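Local coordinates for protein anthranilate-CoA ligase (PDB 4WV3) that belongs to the ANL clan of AMP-binding enzymes, with a large N-terminal portion and a smaller C-terminal domain, at residues L16-P21 / P231-A236; L66-A71 / I112-F117; L94-Y99 / L118-S123; N250-I255 / H282-L287. All coordinates share one frame; numbering follows the deposited sequence.

Interaction 1: residues L16-P21 / P231-A236; sequences LERNLP and PWYVGA
Asn19 ND2 gives its two hydrogens to two carbonyl oxygens, and one of these bonds ties the segments together: ND2 lies 2.7 Å from Trp232 O. It is nearly straight at 170° and lies in the planes of both the carbonyl and the Asn19 amide. The other bond runs from Asn19 ND2 back to Leu16 O at 3.2 Å, and with both hydrogens engaged the amide is fixed in its rotation. Its oxygen, Asn19 OD1, then rests 3.1 Å from Gly235 CA.

Next to it, Arg18 NE reaches Tyr233 O at 3.2 Å on a carbonyl lone pair, although the bond is bent to 137°. Tyr233 CE1 sits over the centre of one face of the Arg18 guanidinium, the two planes only 15° apart, while Arg18 NH1 forms a salt bridge with Asp14; Tyr233 OH bonds to Gln197. On the apolar side, Leu16 and Trp232 run side by side, with Leu16 CD1 3.8 Å from Trp232 CZ3.

The carbonyls of Trp232 and Tyr233 belong to the last turn of helix 221-234, which closes in a Schellman motif: Gly235, at positive phi, is the C-prime residue, with Ala236 N bonded to Pro231 O.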
loop_
_atom_site.group_PDB
_atom_site.type_symbol
_atom_site.label_atom_id
_atom_site.label_comp_id
_atom_site.label_asym_id
_atom_site.label_seq_id
_atom_site.Cartn_x
_atom_site.Cartn_y
_atom_site.Cartn_z
ATOM N N LEU A 16 14.434 2.351 14.296
ATOM C CA LEU A 16 14.954 3.703 14.434
ATOM C C LEU A 16 16.236 3.719 15.263
ATOM O O LEU A 16 17.205 4.388 14.910
ATOM C CB LEU A 16 13.904 4.602 15.090
ATOM C CG LEU A 16 14.399 5.891 15.752
ATOM C CD1 LEU A 16 14.946 6.870 14.721
ATOM C CD2 LEU A 16 13.289 6.531 16.576
ATOM N N GLU A 17 16.237 2.969 16.360
ATOM C CA GLU A 17 17.310 3.054 17.347
ATOM C C GLU A 17 18.575 2.259 17.013
ATOM O O GLU A 17 19.551 2.301 17.764
ATOM C CB GLU A 17 16.792 2.677 18.739
ATOM C CG GLU A 17 15.759 3.651 19.285
ATOM C CD GLU A 17 15.381 3.362 20.724
ATOM O OE1 GLU A 17 15.933 2.405 21.308
ATOM O OE2 GLU A 17 14.534 4.096 21.274
ATOM N N ARG A 18 18.567 1.543 15.892
ATOM C CA ARG A 18 19.774 0.851 15.440
ATOM C C ARG A 18 20.698 1.836 14.734
ATOM O O ARG A 18 21.822 1.496 14.364
ATOM C CB ARG A 18 19.430 -0.320 14.514
ATOM C CG ARG A 18 18.833 0.096 13.180
ATOM C CD ARG A 18 18.164 -1.073 12.468
ATOM N NE ARG A 18 19.121 -2.028 11.914
ATOM C CZ ARG A 18 19.451 -3.179 12.489
ATOM N NH1 ARG A 18 18.905 -3.526 13.647
ATOM N NH2 ARG A 18 20.329 -3.986 11.908
ATOM N N ASN A 19 20.213 3.061 14.553
ATOM C CA ASN A 19 20.989 4.121 13.921
ATOM C C ASN A 19 21.662 5.024 14.945
ATOM O O ASN A 19 22.591 5.762 14.621
ATOM C CB ASN A 19 20.099 4.961 13.006
ATOM C CG ASN A 19 19.514 4.157 11.869
ATOM O OD1 ASN A 19 20.205 3.844 10.902
ATOM N ND2 ASN A 19 18.235 3.818 11.978
ATOM N N LEU A 20 21.178 4.971 16.181
ATOM C CA LEU A 20 21.747 5.773 17.254
ATOM C C LEU A 20 22.886 5.014 17.928
ATOM O O LEU A 20 22.807 3.798 18.098
ATOM C CB LEU A 20 20.671 6.155 18.277
ATOM C CG LEU A 20 19.615 7.182 17.851
ATOM C CD1 LEU A 20 20.249 8.329 17.074
ATOM C CD2 LEU A 20 18.491 6.542 17.052
ATOM N N PRO A 21 23.950 5.733 18.322
ATOM C CA PRO A 21 24.077 7.186 18.182
ATOM C C PRO A 21 24.878 7.611 16.953
ATOM O O PRO A 21 25.114 8.807 16.781
ATOM C CB PRO A 21 24.853 7.564 19.439
ATOM C CG PRO A 21 25.780 6.401 19.633
ATOM C CD PRO A 21 25.039 5.171 19.140
ATOM N N PRO A 231 13.931 2.155 4.801
ATOM C CA PRO A 231 15.123 3.006 4.692
ATOM C C PRO A 231 15.827 3.247 6.028
ATOM O O PRO A 231 17.054 3.299 6.060
ATOM C CB PRO A 231 14.564 4.326 4.147
ATOM C CG PRO A 231 13.133 4.326 4.549
ATOM C CD PRO A 231 12.705 2.896 4.446
ATOM N N TRP A 232 15.065 3.393 7.108
ATOM C CA TRP A 232 15.658 3.640 8.419
ATOM C C TRP A 232 16.368 2.401 8.960
ATOM O O TRP A 232 17.231 2.499 9.833
ATOM C CB TRP A 232 14.607 4.137 9.415
ATOM C CG TRP A 232 14.238 5.577 9.218
ATOM C CD1 TRP A 232 14.534 6.358 8.140
ATOM C CD2 TRP A 232 13.518 6.414 10.133
ATOM N NE1 TRP A 232 14.037 7.626 8.321
ATOM C CE2 TRP A 232 13.411 7.687 9.538
ATOM C CE3 TRP A 232 12.953 6.209 11.396
ATOM C CZ2 TRP A 232 12.760 8.749 10.160
ATOM C CZ3 TRP A 232 12.308 7.266 12.012
ATOM C CH2 TRP A 232 12.219 8.520 11.394
ATOM N N TYR A 233 15.999 1.240 8.432
ATOM C CA TYR A 233 16.629 -0.016 8.819
ATOM C C TYR A 233 18.088 -0.057 8.371
ATOM O O TYR A 233 18.917 -0.729 8.985
ATOM C CB TYR A 233 15.852 -1.197 8.233
ATOM C CG TYR A 233 16.436 -2.555 8.552
ATOM C CD1 TYR A 233 16.313 -3.105 9.821
ATOM C CD2 TYR A 233 17.095 -3.295 7.578
ATOM C CE1 TYR A 233 16.841 -4.349 10.113
ATOM C CE2 TYR A 233 17.625 -4.538 7.861
ATOM C CZ TYR A 233 17.496 -5.061 9.129
ATOM O OH TYR A 233 18.024 -6.300 9.412
ATOM N N VAL A 234 18.399 0.674 7.302
ATOM C CA VAL A 234 19.759 0.717 6.774
ATOM C C VAL A 234 20.410 2.088 6.946
ATOM O O VAL A 234 21.556 2.291 6.549
ATOM C CB VAL A 234 19.807 0.321 5.284
ATOM C CG1 VAL A 234 19.279 -1.090 5.096
ATOM C CG2 VAL A 234 19.017 1.309 4.444
ATOM N N GLY A 235 19.675 3.026 7.535
ATOM C CA GLY A 235 20.209 4.350 7.802
ATOM C C GLY A 235 19.884 5.379 6.737
ATOM O O GLY A 235 20.351 6.517 6.801
ATOM N N ALA A 236 19.083 4.982 5.754
ATOM C CA ALA A 236 18.676 5.889 4.689
ATOM C C ALA A 236 17.634 6.886 5.189
ATOM O O ALA A 236 16.996 6.667 6.219
ATOM C CB ALA A 236 18.136 5.106 3.505
#

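Interaction 2: residues L66-A71 / I112-F117; sequences LTLDSA and IVHQEF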
loop_
_atom_site.group_PDB
_atom_site.type_symbol
_atom_site.label_atom_id
_atom_site.label_comp_id
_atom_site.label_asym_id
_atom_site.label_seq_id
_atom_site.Cartn_x
_atom_site.Cartn_y
_atom_site.Cartn_z
ATOM N N LEU A 66 -4.346 9.162 13.386
ATOM C CA LEU A 66 -5.025 9.637 12.187
ATOM C C LEU A 66 -4.551 11.034 11.793
ATOM O O LEU A 66 -5.155 12.037 12.172
ATOM C CB LEU A 66 -6.541 9.634 12.398
ATOM C CG LEU A 66 -7.414 10.051 11.212
ATOM C CD1 LEU A 66 -7.187 9.129 10.026
ATOM C CD2 LEU A 66 -8.880 10.072 11.610
ATOM N N THR A 67 -3.463 11.093 11.033
ATOM C CA THR A 67 -2.932 12.372 10.575
ATOM C C THR A 67 -2.190 12.236 9.249
ATOM O O THR A 67 -1.949 11.128 8.771
ATOM C CB THR A 67 -2.008 13.018 11.630
ATOM O OG1 THR A 67 -1.500 14.260 11.128
ATOM C CG2 THR A 67 -0.847 12.097 11.966
ATOM N N LEU A 68 -1.837 13.376 8.663
ATOM C CA LEU A 68 -1.160 13.410 7.371
ATOM C C LEU A 68 0.252 12.843 7.463
ATOM O O LEU A 68 0.829 12.769 8.549
ATOM C CB LEU A 68 -1.096 14.849 6.857
ATOM C CG LEU A 68 -2.410 15.635 6.851
ATOM C CD1 LEU A 68 -2.161 17.093 6.499
ATOM C CD2 LEU A 68 -3.401 15.009 5.885
ATOM N N ASP A 69 0.803 12.438 6.320
ATOM C CA ASP A 69 2.199 12.019 6.252
ATOM C C ASP A 69 3.010 13.211 6.735
ATOM O O ASP A 69 3.035 14.260 6.091
ATOM C CB ASP A 69 2.574 11.585 4.834
ATOM C CG ASP A 69 2.231 10.134 4.556
ATOM O OD1 ASP A 69 1.337 9.591 5.238
ATOM O OD2 ASP A 69 2.860 9.538 3.656
ATOM N N SER A 70 3.666 13.047 7.877
ATOM C CA SER A 70 4.358 14.154 8.517
ATOM C C SER A 70 5.351 13.659 9.559
ATOM O O SER A 70 5.440 12.462 9.834
ATOM C CB SER A 70 3.394 15.151 9.159
ATOM O OG SER A 70 2.542 14.501 10.089
ATOM N N ALA A 71 6.096 14.595 10.137
ATOM C CA ALA A 71 7.033 14.282 11.204
ATOM C C ALA A 71 6.280 13.787 12.434
ATOM O O ALA A 71 6.745 12.894 13.141
ATOM C CB ALA A 71 7.862 15.505 11.550
ATOM N N ILE A 112 -4.563 10.255 18.378
ATOM C CA ILE A 112 -3.732 11.338 17.867
ATOM C C ILE A 112 -4.217 11.711 16.471
ATOM O O ILE A 112 -4.048 10.948 15.521
ATOM C CB ILE A 112 -2.250 10.940 17.817
ATOM C CG1 ILE A 112 -1.773 10.499 19.203
ATOM C CG2 ILE A 112 -1.408 12.095 17.303
ATOM C CD1 ILE A 112 -0.337 10.031 19.236
ATOM N N VAL A 113 -4.831 12.884 16.355
ATOM C CA VAL A 113 -5.483 13.277 15.112
ATOM C C VAL A 113 -5.051 14.674 14.661
ATOM O O VAL A 113 -4.741 15.534 15.485
ATOM C CB VAL A 113 -7.027 13.210 15.258
ATOM C CG1 VAL A 113 -7.520 14.246 16.260
ATOM C CG2 VAL A 113 -7.717 13.380 13.912
ATOM N N HIS A 114 -5.008 14.886 13.349
ATOM C CA HIS A 114 -4.751 16.213 12.806
ATOM C C HIS A 114 -6.020 17.053 12.911
ATOM O O HIS A 114 -7.123 16.512 12.979
ATOM C CB HIS A 114 -4.284 16.126 11.352
ATOM C CG HIS A 114 -3.725 17.410 10.822
ATOM N ND1 HIS A 114 -4.488 18.325 10.131
ATOM C CD2 HIS A 114 -2.478 17.933 10.890
ATOM C CE1 HIS A 114 -3.735 19.357 9.792
ATOM N NE2 HIS A 114 -2.511 19.143 10.241
ATOM N N GLN A 115 -5.862 18.373 12.920
ATOM C CA GLN A 115 -6.988 19.276 13.141
ATOM C C GLN A 115 -8.038 19.242 12.026
ATOM O O GLN A 115 -9.205 19.551 12.263
ATOM C CB GLN A 115 -6.495 20.710 13.358
ATOM C CG GLN A 115 -5.830 21.337 12.141
ATOM C CD GLN A 115 -5.348 22.751 12.405
ATOM O OE1 GLN A 115 -5.192 23.162 13.555
ATOM N NE2 GLN A 115 -5.115 23.506 11.338
ATOM N N GLU A 116 -7.631 18.864 10.818
ATOM C CA GLU A 116 -8.547 18.888 9.679
ATOM C C GLU A 116 -9.453 17.660 9.646
ATOM O O GLU A 116 -10.390 17.587 8.847
ATOM C CB GLU A 116 -7.782 19.029 8.361
ATOM C CG GLU A 116 -7.168 17.742 7.847
ATOM C CD GLU A 116 -6.700 17.862 6.409
ATOM O OE1 GLU A 116 -5.640 18.484 6.167
ATOM O OE2 GLU A 116 -7.400 17.339 5.516
ATOM N N PHE A 117 -9.166 16.702 10.520
ATOM C CA PHE A 117 -9.975 15.497 10.654
ATOM C C PHE A 117 -10.731 15.531 11.979
ATOM O O PHE A 117 -11.576 14.677 12.250
ATOM C CB PHE A 117 -9.086 14.253 10.600
ATOM C CG PHE A 117 -8.214 14.182 9.380
ATOM C CD1 PHE A 117 -8.754 14.335 8.114
ATOM C CD2 PHE A 117 -6.851 13.967 9.501
ATOM C CE1 PHE A 117 -7.952 14.270 6.991
ATOM C CE2 PHE A 117 -6.043 13.902 8.383
ATOM C CZ PHE A 117 -6.595 14.055 7.126
#
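Leu66 and Val113 run alongside each other in the same direction, with Leu66 CD2 4.2 Å from Val113 CG2; the same methyl faces Phe117 CB. From this centre the apolar patch spreads to Leu68, whose two methyls serve two rings. Leu68 CD2 comes to the edge of the Phe117 ring, 3.6 Å from CZ. Leu68 CD1 stands instead over the face of the His114 ring, a CH-pi contact 4.3 Å from the centroid and only 9° off the normal. That ring is swung toward Leu68 because His114 CG is anti to the backbone N (chi1 -168°). A face of Phe117 is covered from its own segment by Glu116 CG, and Thr67 CA meets its edge.

Farther out polar atoms enter. Thr67 OG1 packs 3.4 Å from His114 CB without a hydrogen bond, the two side chains crossing at about a right angle. His114 ND1 accepts from Glu116 N, which ties the ring to the turn after the strand.

The backbone closes the interface with two bonds: Leu66 N to Ile112 O at 2.8 Å, and His114 N to Leu66 O at 3.1 Å. This is the ladder of parallel neighbours, with Leu66 bridged to Val113. Strand 110-114 also bonds to strand 133-137 on its other side, so the contact sits within the five-stranded parallel sheet, at the strand ends where the connecting loops of an alpha/beta fold begin.

Interaction 3: residues L94-Y99 / L118-S123; sequences LKPPEY and LPLIES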
loop_
_atom_site.group_PDB
_atom_site.type_symbol
_atom_site.label_atom_id
_atom_site.label_comp_id
_atom_site.label_asym_id
_atom_site.label_seq_id
_atom_site.Cartn_x
_atom_site.Cartn_y
_atom_site.Cartn_z
ATOM N N LEU A 94 -11.335 8.577 5.014
ATOM C CA LEU A 94 -12.600 7.955 5.400
ATOM C C LEU A 94 -13.762 8.800 5.912
ATOM O O LEU A 94 -13.624 10.002 6.138
ATOM C CB LEU A 94 -12.226 6.901 6.445
ATOM C CG LEU A 94 -11.374 5.719 5.983
ATOM C CD1 LEU A 94 -11.207 4.710 7.109
ATOM C CD2 LEU A 94 -11.979 5.063 4.754
ATOM N N LYS A 95 -14.908 8.149 6.093
ATOM C CA LYS A 95 -16.109 8.796 6.608
ATOM C C LYS A 95 -16.189 8.619 8.122
ATOM O O LYS A 95 -15.614 7.677 8.665
ATOM C CB LYS A 95 -17.350 8.188 5.948
ATOM C CG LYS A 95 -17.381 8.326 4.438
ATOM C CD LYS A 95 -17.469 9.783 4.021
ATOM C CE LYS A 95 -17.400 9.922 2.512
ATOM N NZ LYS A 95 -18.453 9.113 1.837
ATOM N N PRO A 96 -16.898 9.532 8.808
ATOM C CA PRO A 96 -17.108 9.430 10.260
ATOM C C PRO A 96 -17.652 8.078 10.765
ATOM O O PRO A 96 -17.216 7.644 11.832
ATOM C CB PRO A 96 -18.097 10.565 10.554
ATOM C CG PRO A 96 -17.826 11.568 9.493
ATOM C CD PRO A 96 -17.453 10.785 8.262
ATOM N N PRO A 97 -18.587 7.430 10.037
ATOM C CA PRO A 97 -18.983 6.101 10.523
ATOM C C PRO A 97 -17.845 5.092 10.429
ATOM O O PRO A 97 -17.731 4.211 11.282
ATOM C CB PRO A 97 -20.107 5.699 9.564
ATOM C CG PRO A 97 -20.645 6.978 9.057
ATOM C CD PRO A 97 -19.459 7.876 8.933
ATOM N N GLU A 98 -17.019 5.223 9.396
ATOM C CA GLU A 98 -15.890 4.322 9.200
ATOM C C GLU A 98 -14.849 4.505 10.300
ATOM O O GLU A 98 -14.213 3.542 10.729
ATOM C CB GLU A 98 -15.261 4.543 7.825
ATOM C CG GLU A 98 -16.184 4.205 6.667
ATOM C CD GLU A 98 -15.579 4.547 5.321
ATOM O OE1 GLU A 98 -15.213 5.723 5.113
ATOM O OE2 GLU A 98 -15.466 3.638 4.472
ATOM N N TYR A 99 -14.684 5.744 10.751
ATOM C CA TYR A 99 -13.779 6.041 11.856
ATOM C C TYR A 99 -14.349 5.528 13.170
ATOM O O TYR A 99 -13.606 5.116 14.061
ATOM C CB TYR A 99 -13.524 7.546 11.954
ATOM C CG TYR A 99 -12.624 8.088 10.868
ATOM C CD1 TYR A 99 -11.527 7.363 10.422
ATOM C CD2 TYR A 99 -12.874 9.324 10.287
ATOM C CE1 TYR A 99 -10.701 7.855 9.430
ATOM C CE2 TYR A 99 -12.055 9.824 9.292
ATOM C CZ TYR A 99 -10.971 9.085 8.868
ATOM O OH TYR A 99 -10.154 9.579 7.878
ATOM N N LEU A 118 -10.408 16.529 12.797
ATOM C CA LEU A 118 -11.020 16.715 14.114
ATOM C C LEU A 118 -12.560 16.748 14.139
ATOM O O LEU A 118 -13.167 16.140 15.023
ATOM C CB LEU A 118 -10.444 17.961 14.802
ATOM C CG LEU A 118 -10.769 18.162 16.283
ATOM C CD1 LEU A 118 -10.398 16.924 17.082
ATOM C CD2 LEU A 118 -10.043 19.381 16.825
ATOM N N PRO A 119 -13.200 17.460 13.190
ATOM C CA PRO A 119 -14.669 17.438 13.239
ATOM C C PRO A 119 -15.253 16.101 12.792
ATOM O O PRO A 119 -16.396 15.784 13.126
ATOM C CB PRO A 119 -15.071 18.550 12.263
ATOM C CG PRO A 119 -13.914 18.687 11.343
ATOM C CD PRO A 119 -12.699 18.393 12.162
ATOM N N LEU A 120 -14.469 15.326 12.048
ATOM C CA LEU A 120 -14.900 14.013 11.576
ATOM C C LEU A 120 -14.937 12.994 12.715
ATOM O O LEU A 120 -15.540 11.928 12.588
ATOM C CB LEU A 120 -13.987 13.529 10.446
ATOM C CG LEU A 120 -14.643 13.388 9.071
ATOM C CD1 LEU A 120 -15.400 14.657 8.703
ATOM C CD2 LEU A 120 -13.616 13.039 7.998
ATOM N N ILE A 121 -14.288 13.340 13.824
ATOM C CA ILE A 121 -14.261 12.507 15.026
ATOM C C ILE A 121 -15.179 13.123 16.084
ATOM O O ILE A 121 -15.768 12.422 16.911
ATOM C CB ILE A 121 -12.808 12.350 15.569
ATOM C CG1 ILE A 121 -12.087 11.191 14.874
ATOM C CG2 ILE A 121 -12.787 12.117 17.075
ATOM C CD1 ILE A 121 -11.747 11.445 13.425
ATOM N N GLU A 122 -15.320 14.444 16.025
ATOM C CA GLU A 122 -16.146 15.187 16.971
ATOM C C GLU A 122 -17.614 14.762 16.915
ATOM O O GLU A 122 -18.322 14.813 17.921
ATOM C CB GLU A 122 -16.019 16.690 16.701
ATOM C CG GLU A 122 -15.747 17.534 17.938
ATOM C CD GLU A 122 -14.891 18.752 17.636
ATOM O OE1 GLU A 122 -15.307 19.594 16.812
ATOM O OE2 GLU A 122 -13.794 18.862 18.221
ATOM N N SER A 123 -18.062 14.334 15.739
ATOM C CA SER A 123 -19.461 13.962 15.539
ATOM C C SER A 123 -19.735 12.496 15.873
ATOM O O SER A 123 -20.878 12.044 15.817
ATOM C CB SER A 123 -19.898 14.265 14.103
ATOM O OG SER A 123 -19.194 13.460 13.174
#
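Apolar contacts carry this interface, and Leu120 makes most of them. Its CG sits 3.7 Å from Pro96 CG, the two side chains slanting across one another, and its CD1 also nears that proline carbon. The other branch, Leu120 CD2, comes to the edge of the Tyr99 ring, in the ring plane and 3.8 Å from CE2. Ile121 CD1 meets the same ring at CD2, 4.0 Å away, its side chain crossing that of Tyr99 at about a right angle. Tyr99 CG lies anti to its carbonyl carbon (chi1 -73°), which extends the ring from helix 96-105 toward both residues.

A second class is carbon against oxygen: Pro96 CB is 3.5 Å from Leu120 O, and Leu120 CD2 is 3.6 Å from Leu94 O. Ser123 OG approaches Pro96 CB more loosely.

Hydrogen bonds occur within each segment rather than between them. Lys95, the N-cap of helix 96-105, offers its backbone N to Glu98 OE1 at 2.6 Å on the anti lone pair, the half of a capping box that the third helix residue supplies. Tyr99 OH bonds to Asn91 O and also accepts from Leu94 N at 3.3 Å, which fixes the far end of the ring.

The chemistry implies cohesion by van der Waals fit at a partly buried interface: helix 118-122 is fitted against the start of helix 96-105 by carbon contacts, while Lys95 N, Glu98 and the Tyr99 hydroxyl bond within segment 94-99 or to Asn91.

Interaction 4: residues N250-I255 / H282-L287; sequences NVLSTI and HDLSSL
His282 lays its ring over Leu252 of helix 248-258. Leu252 CB stands over one face of the imidazole, offset toward the rim, in a CH-pi contact 3.8 Å from the centroid and 18° off the normal. The branch follows the ring outward, Leu252 CD1 lying 3.6 Å from His282 CD2, although the two side chains as wholes cross at about a right angle. Ser253 OG approaches the same ring obliquely, 3.6 Å from His282 CE1.

One turn further along the helix, Ile255 CG2 touches two leucines: it is 4.0 Å from Leu284 CG and 3.9 Å from Leu287 CD1. Since CG2 is anti to the backbone N, with CG1 beside that N (chi1 -61°), this branch is the one directed at the loop. Leu252 CD2 and Leu284 CD2 approach more loosely, joining the two groups of contacts.

Behind this first shell lie the bonds that shape it. In the loop, Asp283 OD1 forms an Asx turn by accepting from Ser285 N, and it takes the Ser285 hydroxyl at 2.8 Å from the same face of the carboxylate. A type I turn from Leu284 to Leu287 follows. On the helix, Ser253 OG is held by Ser249 O. Just past the segment, Ser256 OG of the same helix bonds to Asp283 O, and Ser286 OG bonds to Pro260 O.

Chemically, the two segments meet mainly through apolar and CH-pi contacts, without a hydrogen bond between them, whereas the Asx turn and the serine hydroxyl bonds are consistent with fixing the course of the loop before strand 289-292 begins.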
loop_
_atom_site.group_PDB
_atom_site.type_symbol
_atom_site.label_atom_id
_atom_site.label_comp_id
_atom_site.label_asym_id
_atom_site.label_seq_id
_atom_site.Cartn_x
_atom_site.Cartn_y
_atom_site.Cartn_z
ATOM N N ASN A 250 2.642 18.176 -8.135
ATOM C CA ASN A 250 3.280 18.450 -6.853
ATOM C C ASN A 250 4.155 17.290 -6.391
ATOM O O ASN A 250 5.141 17.488 -5.682
ATOM C CB ASN A 250 2.237 18.778 -5.785
ATOM C CG ASN A 250 1.510 20.077 -6.062
ATOM O OD1 ASN A 250 2.003 20.931 -6.800
ATOM N ND2 ASN A 250 0.333 20.235 -5.468
ATOM N N VAL A 251 3.782 16.081 -6.797
ATOM C CA VAL A 251 4.559 14.893 -6.471
ATOM C C VAL A 251 5.916 14.946 -7.165
ATOM O O VAL A 251 6.949 14.678 -6.552
ATOM C CB VAL A 251 3.822 13.608 -6.891
ATOM C CG1 VAL A 251 4.631 12.380 -6.502
ATOM C CG2 VAL A 251 2.442 13.561 -6.259
ATOM N N LEU A 252 5.905 15.305 -8.445
ATOM C CA LEU A 252 7.131 15.392 -9.231
ATOM C C LEU A 252 8.024 16.529 -8.752
ATOM O O LEU A 252 9.248 16.466 -8.875
ATOM C CB LEU A 252 6.804 15.573 -10.714
ATOM C CG LEU A 252 6.022 14.432 -11.364
ATOM C CD1 LEU A 252 5.739 14.744 -12.823
ATOM C CD2 LEU A 252 6.778 13.120 -11.229
ATOM N N SER A 253 7.405 17.569 -8.203
ATOM C CA SER A 253 8.144 18.715 -7.693
ATOM C C SER A 253 8.829 18.371 -6.375
ATOM O O SER A 253 9.921 18.861 -6.086
ATOM C CB SER A 253 7.211 19.909 -7.506
ATOM O OG SER A 253 6.453 20.131 -8.681
ATOM N N THR A 254 8.176 17.527 -5.582
ATOM C CA THR A 254 8.758 17.037 -4.339
ATOM C C THR A 254 10.018 16.236 -4.650
ATOM O O THR A 254 11.022 16.336 -3.943
ATOM C CB THR A 254 7.753 16.168 -3.553
ATOM O OG1 THR A 254 6.630 16.968 -3.167
ATOM C CG2 THR A 254 8.400 15.587 -2.305
ATOM N N ILE A 255 9.959 15.455 -5.724
ATOM C CA ILE A 255 11.113 14.705 -6.203
ATOM C C ILE A 255 12.251 15.651 -6.585
ATOM O O ILE A 255 13.420 15.375 -6.315
ATOM C CB ILE A 255 10.743 13.820 -7.415
ATOM C CG1 ILE A 255 9.667 12.805 -7.021
ATOM C CG2 ILE A 255 11.972 13.108 -7.964
ATOM C CD1 ILE A 255 9.271 11.865 -8.141
ATOM N N HIS A 282 10.126 18.466 -14.917
ATOM C CA HIS A 282 10.585 18.263 -13.548
ATOM C C HIS A 282 11.877 17.455 -13.537
ATOM O O HIS A 282 12.025 16.495 -14.294
ATOM C CB HIS A 282 9.515 17.546 -12.723
ATOM C CG HIS A 282 8.163 18.181 -12.803
ATOM N ND1 HIS A 282 7.748 19.163 -11.928
ATOM C CD2 HIS A 282 7.128 17.971 -13.651
ATOM C CE1 HIS A 282 6.517 19.531 -12.235
ATOM N NE2 HIS A 282 6.117 18.823 -13.276
ATOM N N ASP A 283 12.812 17.847 -12.679
ATOM C CA ASP A 283 14.085 17.147 -12.570
ATOM C C ASP A 283 13.949 15.890 -11.717
ATOM O O ASP A 283 13.748 15.966 -10.505
ATOM C CB ASP A 283 15.160 18.071 -11.991
ATOM C CG ASP A 283 16.512 17.396 -11.886
ATOM O OD1 ASP A 283 16.779 16.468 -12.679
ATOM O OD2 ASP A 283 17.311 17.796 -11.014
ATOM N N LEU A 284 14.061 14.733 -12.363
ATOM C CA LEU A 284 13.929 13.447 -11.685
ATOM C C LEU A 284 15.245 12.675 -11.714
ATOM O O LEU A 284 15.255 11.446 -11.642
ATOM C CB LEU A 284 12.828 12.610 -12.344
ATOM C CG LEU A 284 11.375 12.790 -11.893
ATOM C CD1 LEU A 284 10.886 14.215 -12.092
ATOM C CD2 LEU A 284 10.478 11.814 -12.637
ATOM N N SER A 285 16.354 13.401 -11.810
ATOM C CA SER A 285 17.666 12.783 -11.983
ATOM C C SER A 285 18.193 12.082 -10.730
ATOM O O SER A 285 19.037 11.191 -10.823
ATOM C CB SER A 285 18.684 13.817 -12.472
ATOM O OG SER A 285 18.839 14.867 -11.535
ATOM N N SER A 286 17.703 12.486 -9.563
ATOM C CA SER A 286 18.149 11.890 -8.308
ATOM C C SER A 286 17.674 10.443 -8.184
ATOM O O SER A 286 18.288 9.632 -7.487
ATOM C CB SER A 286 17.669 12.719 -7.116
ATOM O OG SER A 286 16.257 12.820 -7.098
ATOM N N LEU A 287 16.582 10.126 -8.873
ATOM C CA LEU A 287 16.025 8.779 -8.876
ATOM C C LEU A 287 16.988 7.776 -9.502
ATOM O O LEU A 287 17.515 8.006 -10.591
ATOM C CB LEU A 287 14.697 8.764 -9.636
ATOM C CG LEU A 287 13.403 8.671 -8.825
ATOM C CD1 LEU A 287 13.480 9.515 -7.565
ATOM C CD2 LEU A 287 12.220 9.101 -9.679
#

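All four contacts lie in the large N-terminal portion of this AMP-binding enzyme. Interactions 2 and 3 are neighbours, their centres about 13 Å apart, and they touch where Leu66 CD2 meets Tyr99 CZ and Ile121 CD1; their segments alternate along the chain, so strands 62-66 and 110-114 of the parallel sheet and helices 96-105 and 118-122 pack as one unit. Interaction 1 spans both in sequence, its centre about 24 Å from that of interaction 2, and ends just before strand 237-239 of the mixed sheet. Interaction 4 follows, about 25 Å from interaction 1 between centres, against strands 211-214 and 262-265, its loop leading into strand 289-292. Interactions 2 and 3 therefore join layers around the parallel sheet, whereas 1 and 4 join elements around the mixed sheet.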